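Local coordinates for protein agarase (Pseudoalteromonas fuliginea, PDB 6XJ9) that probably hydrolyses the glycosidic linkages of agarose as a marine bacterial agarase of glycoside hydrolase family 50, at residues F226-K231 against G236-E241; E241-S246 against T740-I745. All coordinates share one frame; numbering follows the deposited sequence.

Contact 1: residues F226-K231 against G236-E241; sequences FGQNAK and GKVHSE
Phe226 faces Val238 and Gln228 faces Lys237 across two irregular segments, 226-231 and 236-241. The CA atoms of Phe226 and Val238 are 7.7 Å apart. The pairing advances on one segment as it falls back on the other, as the chain reverses over the four residues between. All the hydrogen bonds across the contact involve a side chain.

Gln228 is buried and turns its amide edge to the backbone of Val238. Its OE1 accepts from Val238 N at 2.8 Å, with a nearly straight bond (178°). Its NE2 gives a hydrogen to Val238 O, also at 2.8 Å. Both bonds use in-plane lone pairs of their acceptors, so the amide is fixed in rotation. Cut back to an alanine here, the side chain is likely to leave the N-H and C=O of Val238 without these mates and to open a gap beside Val238 CB.

Lys237 runs alongside the Gln228 amide, its CG 3.8 Å from Gln228 NE2. CG lies opposite the backbone N (chi1 175°), and the chain beyond is extended, which carries the ammonium to the far end of 226-231. There NZ bonds Asn229 O at 2.7 Å and, weakly, Ala230 O. Gln232 O takes a further bond, so three backbone carbonyls grip the charge.

Val238 CG1 sits over the centre of the Phe226 ring in a CH-pi contact, 3.9 Å from the centroid and 11° off the normal. Phe226 CZ reaches Glu241 N obliquely at 3.5 Å.

The glutamine amide thus pairs with both polar groups of one residue, much as a neighbouring strand would. It ties together two parts of the irregular linker between strand 199-210 and helix 242-252.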
loop_
_atom_site.group_PDB
_atom_site.type_symbol
_atom_site.label_atom_id
_atom_site.label_comp_id
_atom_site.label_asym_id
_atom_site.label_seq_id
_atom_site.Cartn_x
_atom_site.Cartn_y
_atom_site.Cartn_z
ATOM N N PHE A 226 16.094 11.822 -15.689
ATOM C CA PHE A 226 14.975 10.930 -15.981
ATOM C C PHE A 226 13.645 11.683 -15.881
ATOM O O PHE A 226 12.577 11.094 -16.060
ATOM C CB PHE A 226 14.979 9.717 -15.051
ATOM C CG PHE A 226 16.218 8.857 -15.131
ATOM C CD1 PHE A 226 16.495 8.109 -16.268
ATOM C CD2 PHE A 226 17.119 8.818 -14.077
ATOM C CE1 PHE A 226 17.642 7.327 -16.340
ATOM C CE2 PHE A 226 18.268 8.038 -14.148
ATOM C CZ PHE A 226 18.531 7.297 -15.282
ATOM N N GLY A 227 13.731 12.986 -15.593
ATOM C CA GLY A 227 12.561 13.826 -15.389
ATOM C C GLY A 227 11.952 13.635 -14.003
ATOM O O GLY A 227 10.777 13.934 -13.803
ATOM N N GLN A 228 12.769 13.158 -13.053
ATOM C CA GLN A 228 12.308 12.870 -11.702
ATOM C C GLN A 228 12.683 14.022 -10.774
ATOM O O GLN A 228 13.492 14.873 -11.128
ATOM C CB GLN A 228 12.906 11.562 -11.177
ATOM C CG GLN A 228 12.643 10.340 -12.058
ATOM C CD GLN A 228 13.321 9.118 -11.478
ATOM O OE1 GLN A 228 12.678 8.118 -11.152
ATOM N NE2 GLN A 228 14.631 9.203 -11.299
ATOM N N ASN A 229 12.045 14.047 -9.601
ATOM C CA ASN A 229 12.413 14.908 -8.496
ATOM C C ASN A 229 13.862 14.570 -8.129
ATOM O O ASN A 229 14.133 13.475 -7.639
ATOM C CB ASN A 229 11.455 14.659 -7.329
ATOM C CG ASN A 229 11.610 15.599 -6.154
ATOM O OD1 ASN A 229 12.719 15.992 -5.807
ATOM N ND2 ASN A 229 10.504 15.910 -5.489
ATOM N N ALA A 230 14.785 15.505 -8.392
ATOM C CA ALA A 230 16.206 15.237 -8.231
ATOM C C ALA A 230 16.576 15.206 -6.749
ATOM O O ALA A 230 17.315 14.331 -6.310
ATOM C CB ALA A 230 17.011 16.270 -8.974
ATOM N N LYS A 231 16.023 16.143 -5.981
ATOM C CA LYS A 231 16.520 16.423 -4.642
ATOM C C LYS A 231 15.892 15.489 -3.615
ATOM O O LYS A 231 16.458 15.308 -2.544
ATOM C CB LYS A 231 16.321 17.901 -4.295
ATOM C CG LYS A 231 17.098 18.848 -5.202
ATOM C CD LYS A 231 16.434 20.195 -5.315
ATOM C CE LYS A 231 17.424 21.334 -5.244
ATOM N NZ LYS A 231 16.712 22.631 -5.189
ATOM N N GLY A 236 9.958 4.146 -5.830
ATOM C CA GLY A 236 9.961 3.952 -7.275
ATOM C C GLY A 236 10.907 4.888 -8.038
ATOM O O GLY A 236 10.926 4.884 -9.268
ATOM N N LYS A 237 11.719 5.673 -7.326
ATOM C CA LYS A 237 12.676 6.542 -7.996
ATOM C C LYS A 237 13.774 5.698 -8.652
ATOM O O LYS A 237 14.334 4.811 -8.012
ATOM C CB LYS A 237 13.275 7.547 -7.004
ATOM C CG LYS A 237 14.383 8.430 -7.572
ATOM C CD LYS A 237 14.736 9.649 -6.719
ATOM C CE LYS A 237 15.690 10.590 -7.425
ATOM N NZ LYS A 237 15.981 11.815 -6.633
ATOM N N VAL A 238 14.094 6.023 -9.910
ATOM C CA VAL A 238 15.122 5.372 -10.712
ATOM C C VAL A 238 16.452 6.086 -10.474
ATOM O O VAL A 238 16.513 7.320 -10.479
ATOM C CB VAL A 238 14.737 5.405 -12.208
ATOM C CG1 VAL A 238 15.938 5.171 -13.120
ATOM C CG2 VAL A 238 13.638 4.405 -12.537
ATOM N N HIS A 239 17.525 5.303 -10.285
ATOM C CA HIS A 239 18.834 5.892 -10.040
ATOM C C HIS A 239 19.791 5.687 -11.213
ATOM O O HIS A 239 20.736 6.456 -11.373
ATOM C CB HIS A 239 19.407 5.444 -8.689
ATOM C CG HIS A 239 18.703 6.076 -7.538
ATOM N ND1 HIS A 239 18.850 7.417 -7.236
ATOM C CD2 HIS A 239 17.841 5.570 -6.628
ATOM C CE1 HIS A 239 18.120 7.710 -6.178
ATOM N NE2 HIS A 239 17.490 6.593 -5.788
ATOM N N SER A 240 19.550 4.655 -12.030
ATOM C CA SER A 240 20.409 4.409 -13.175
ATOM C C SER A 240 19.583 3.886 -14.342
ATOM O O SER A 240 18.582 3.200 -14.140
ATOM C CB SER A 240 21.540 3.462 -12.835
ATOM O OG SER A 240 21.039 2.169 -12.513
ATOM N N GLU A 241 20.055 4.196 -15.553
ATOM C CA GLU A 241 19.434 3.762 -16.791
ATOM C C GLU A 241 19.206 2.250 -16.799
ATOM O O GLU A 241 18.223 1.793 -17.375
ATOM C CB GLU A 241 20.272 4.230 -17.980
ATOM C CG GLU A 241 19.693 3.831 -19.321
ATOM C CD GLU A 241 20.218 4.671 -20.468
ATOM O OE1 GLU A 241 20.511 5.863 -20.241
ATOM O OE2 GLU A 241 20.330 4.130 -21.584
#

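Contact 2: residues E241-S246 against T740-I745; sequences EAELLS and TDRPYI
Arg742 and Glu243 meet because both side chains leave beside their own backbone N, with CG opposite the carbonyl carbon. In Arg742 (chi1 -66°) the chain then stays extended to NE, which carries the guanidinium across to the helix. Glu243 is extended beyond CG as well.

The salt bridge runs from Arg742 NH2 to Glu243 OE1 at 3.4 Å. As a hydrogen bond it is weak and bent, with 145° at the hydrogen. OE1 lies at the edge of the guanidinium, near its plane, yet the carboxylate and guanidinium planes stand 85° apart. The two groups therefore do not pair face to face or through two parallel bonds. NH2 also lies 3.7 Å from Glu243 CB.

Each charge has a stronger partner close by. Arg742 NE forms a salt bridge with Asp247 on the same helix. Glu243 OE2 accepts from the backbone N of His239 and Ser240, so one carboxylate oxygen serves two N-H groups just ahead of the helix.

Beside this pair, Leu244 crosses Thr740 at about a right angle. Its CD2 is 3.9 Å from Thr740 O and 4.1 Å from Thr740 CB, a van der Waals touch between two buried residues.

The contact is a small one, 154 Å² in all. It sets the first turn of helix 242-252 against the loop that leads to Tyr744, the N-cap residue of the C-terminal helix 745-763.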
loop_
_atom_site.group_PDB
_atom_site.type_symbol
_atom_site.label_atom_id
_atom_site.label_comp_id
_atom_site.label_asym_id
_atom_site.label_seq_id
_atom_site.Cartn_x
_atom_site.Cartn_y
_atom_site.Cartn_z
ATOM N N GLU A 241 20.055 4.196 -15.553
ATOM C CA GLU A 241 19.434 3.762 -16.791
ATOM C C GLU A 241 19.206 2.250 -16.799
ATOM O O GLU A 241 18.223 1.793 -17.375
ATOM C CB GLU A 241 20.272 4.230 -17.980
ATOM C CG GLU A 241 19.693 3.831 -19.321
ATOM C CD GLU A 241 20.218 4.671 -20.468
ATOM O OE1 GLU A 241 20.511 5.863 -20.241
ATOM O OE2 GLU A 241 20.330 4.130 -21.584
ATOM N N ALA A 242 20.110 1.484 -16.167
ATOM C CA ALA A 242 20.056 0.027 -16.170
ATOM C C ALA A 242 18.784 -0.482 -15.497
ATOM O O ALA A 242 18.335 -1.597 -15.764
ATOM C CB ALA A 242 21.286 -0.556 -15.498
ATOM N N GLU A 243 18.222 0.325 -14.596
ATOM C CA GLU A 243 17.021 -0.080 -13.882
ATOM C C GLU A 243 15.838 -0.151 -14.846
ATOM O O GLU A 243 14.928 -0.950 -14.637
ATOM C CB GLU A 243 16.725 0.886 -12.733
ATOM C CG GLU A 243 17.773 0.879 -11.638
ATOM C CD GLU A 243 17.346 1.657 -10.405
ATOM O OE1 GLU A 243 16.547 1.119 -9.622
ATOM O OE2 GLU A 243 17.796 2.802 -10.241
ATOM N N LEU A 244 15.862 0.694 -15.885
ATOM C CA LEU A 244 14.824 0.743 -16.909
ATOM C C LEU A 244 14.804 -0.586 -17.668
ATOM O O LEU A 244 13.740 -1.157 -17.881
ATOM C CB LEU A 244 15.089 1.907 -17.875
ATOM C CG LEU A 244 15.137 3.329 -17.303
ATOM C CD1 LEU A 244 15.187 4.358 -18.427
ATOM C CD2 LEU A 244 13.945 3.609 -16.398
ATOM N N LEU A 245 15.992 -1.088 -18.048
ATOM C CA LEU A 245 16.084 -2.333 -18.807
ATOM C C LEU A 245 15.652 -3.485 -17.904
ATOM O O LEU A 245 14.920 -4.383 -18.322
ATOM C CB LEU A 245 17.520 -2.549 -19.302
ATOM C CG LEU A 245 18.233 -1.356 -19.942
ATOM C CD1 LEU A 245 19.593 -1.781 -20.488
ATOM C CD2 LEU A 245 17.403 -0.730 -21.050
ATOM N N SER A 246 16.136 -3.430 -16.659
ATOM C CA SER A 246 15.749 -4.292 -15.557
ATOM C C SER A 246 14.223 -4.335 -15.419
ATOM O O SER A 246 13.620 -5.411 -15.373
ATOM C CB SER A 246 16.413 -3.772 -14.303
ATOM O OG SER A 246 16.136 -4.599 -13.198
ATOM N N THR A 740 9.218 7.567 -15.476
ATOM C CA THR A 740 10.188 6.550 -15.880
ATOM C C THR A 740 9.495 5.243 -16.301
ATOM O O THR A 740 10.134 4.187 -16.352
ATOM C CB THR A 740 11.236 6.281 -14.788
ATOM O OG1 THR A 740 10.571 5.948 -13.569
ATOM C CG2 THR A 740 12.193 7.434 -14.567
ATOM N N ASP A 741 8.188 5.316 -16.614
ATOM C CA ASP A 741 7.429 4.186 -17.140
ATOM C C ASP A 741 7.342 3.069 -16.099
ATOM O O ASP A 741 7.247 1.889 -16.449
ATOM C CB ASP A 741 7.944 3.720 -18.511
ATOM C CG ASP A 741 7.031 2.721 -19.224
ATOM O OD1 ASP A 741 5.891 3.098 -19.564
ATOM O OD2 ASP A 741 7.480 1.570 -19.462
ATOM N N ARG A 742 7.313 3.457 -14.814
ATOM C CA ARG A 742 7.030 2.494 -13.768
ATOM C C ARG A 742 5.580 2.644 -13.316
ATOM O O ARG A 742 5.228 3.651 -12.705
ATOM C CB ARG A 742 7.952 2.684 -12.560
ATOM C CG ARG A 742 9.420 2.396 -12.844
ATOM C CD ARG A 742 10.313 2.563 -11.621
ATOM N NE ARG A 742 11.509 1.734 -11.750
ATOM C CZ ARG A 742 12.424 1.558 -10.806
ATOM N NH1 ARG A 742 12.314 2.199 -9.656
ATOM N NH2 ARG A 742 13.460 0.762 -11.028
ATOM N N PRO A 743 4.724 1.616 -13.537
ATOM C CA PRO A 743 3.378 1.612 -12.968
ATOM C C PRO A 743 3.433 1.770 -11.450
ATOM O O PRO A 743 4.286 1.187 -10.780
ATOM C CB PRO A 743 2.844 0.221 -13.359
ATOM C CG PRO A 743 3.621 -0.116 -14.616
ATOM C CD PRO A 743 5.014 0.402 -14.324
ATOM N N TYR A 744 2.521 2.592 -10.926
ATOM C CA TYR A 744 2.296 2.715 -9.493
ATOM C C TYR A 744 1.630 1.435 -9.004
ATOM O O TYR A 744 0.477 1.173 -9.333
ATOM C CB TYR A 744 1.421 3.939 -9.193
ATOM C CG TYR A 744 2.121 5.270 -9.319
ATOM C CD1 TYR A 744 2.956 5.730 -8.309
ATOM C CD2 TYR A 744 1.945 6.077 -10.433
ATOM C CE1 TYR A 744 3.615 6.948 -8.409
ATOM C CE2 TYR A 744 2.586 7.304 -10.545
ATOM C CZ TYR A 744 3.423 7.742 -9.529
ATOM O OH TYR A 744 4.056 8.954 -9.629
ATOM N N ILE A 745 2.388 0.644 -8.234
ATOM C CA ILE A 745 2.062 -0.746 -7.955
ATOM C C ILE A 745 0.717 -0.845 -7.233
ATOM O O ILE A 745 -0.082 -1.728 -7.550
ATOM C CB ILE A 745 3.214 -1.434 -7.185
ATOM C CG1 ILE A 745 4.272 -1.975 -8.150
ATOM C CG2 ILE A 745 2.682 -2.524 -6.267
ATOM C CD1 ILE A 745 5.532 -2.515 -7.482
#

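In the fold
Contacts 1 and 2 follow each other along the chain and share Glu241, where the irregular linker passes into helix 242-252. Their centres are 10 Å apart, and each lies about 26 Å from the centre of the chain. Arg742 joins them: its NH1 makes a weak hydrogen bond to Gly236 O at 3.0 Å, and its NE packs 3.5 Å from Val238 CG2. Thr740 CG2 also comes within 3.5 Å of Gln228 OE1. The loop 740-745 thus lies against both contacts, bringing the loop ahead of the C-terminal helix onto the linker. Helix 397-406 adjoins both through Arg404, which touches Phe226 and Leu244.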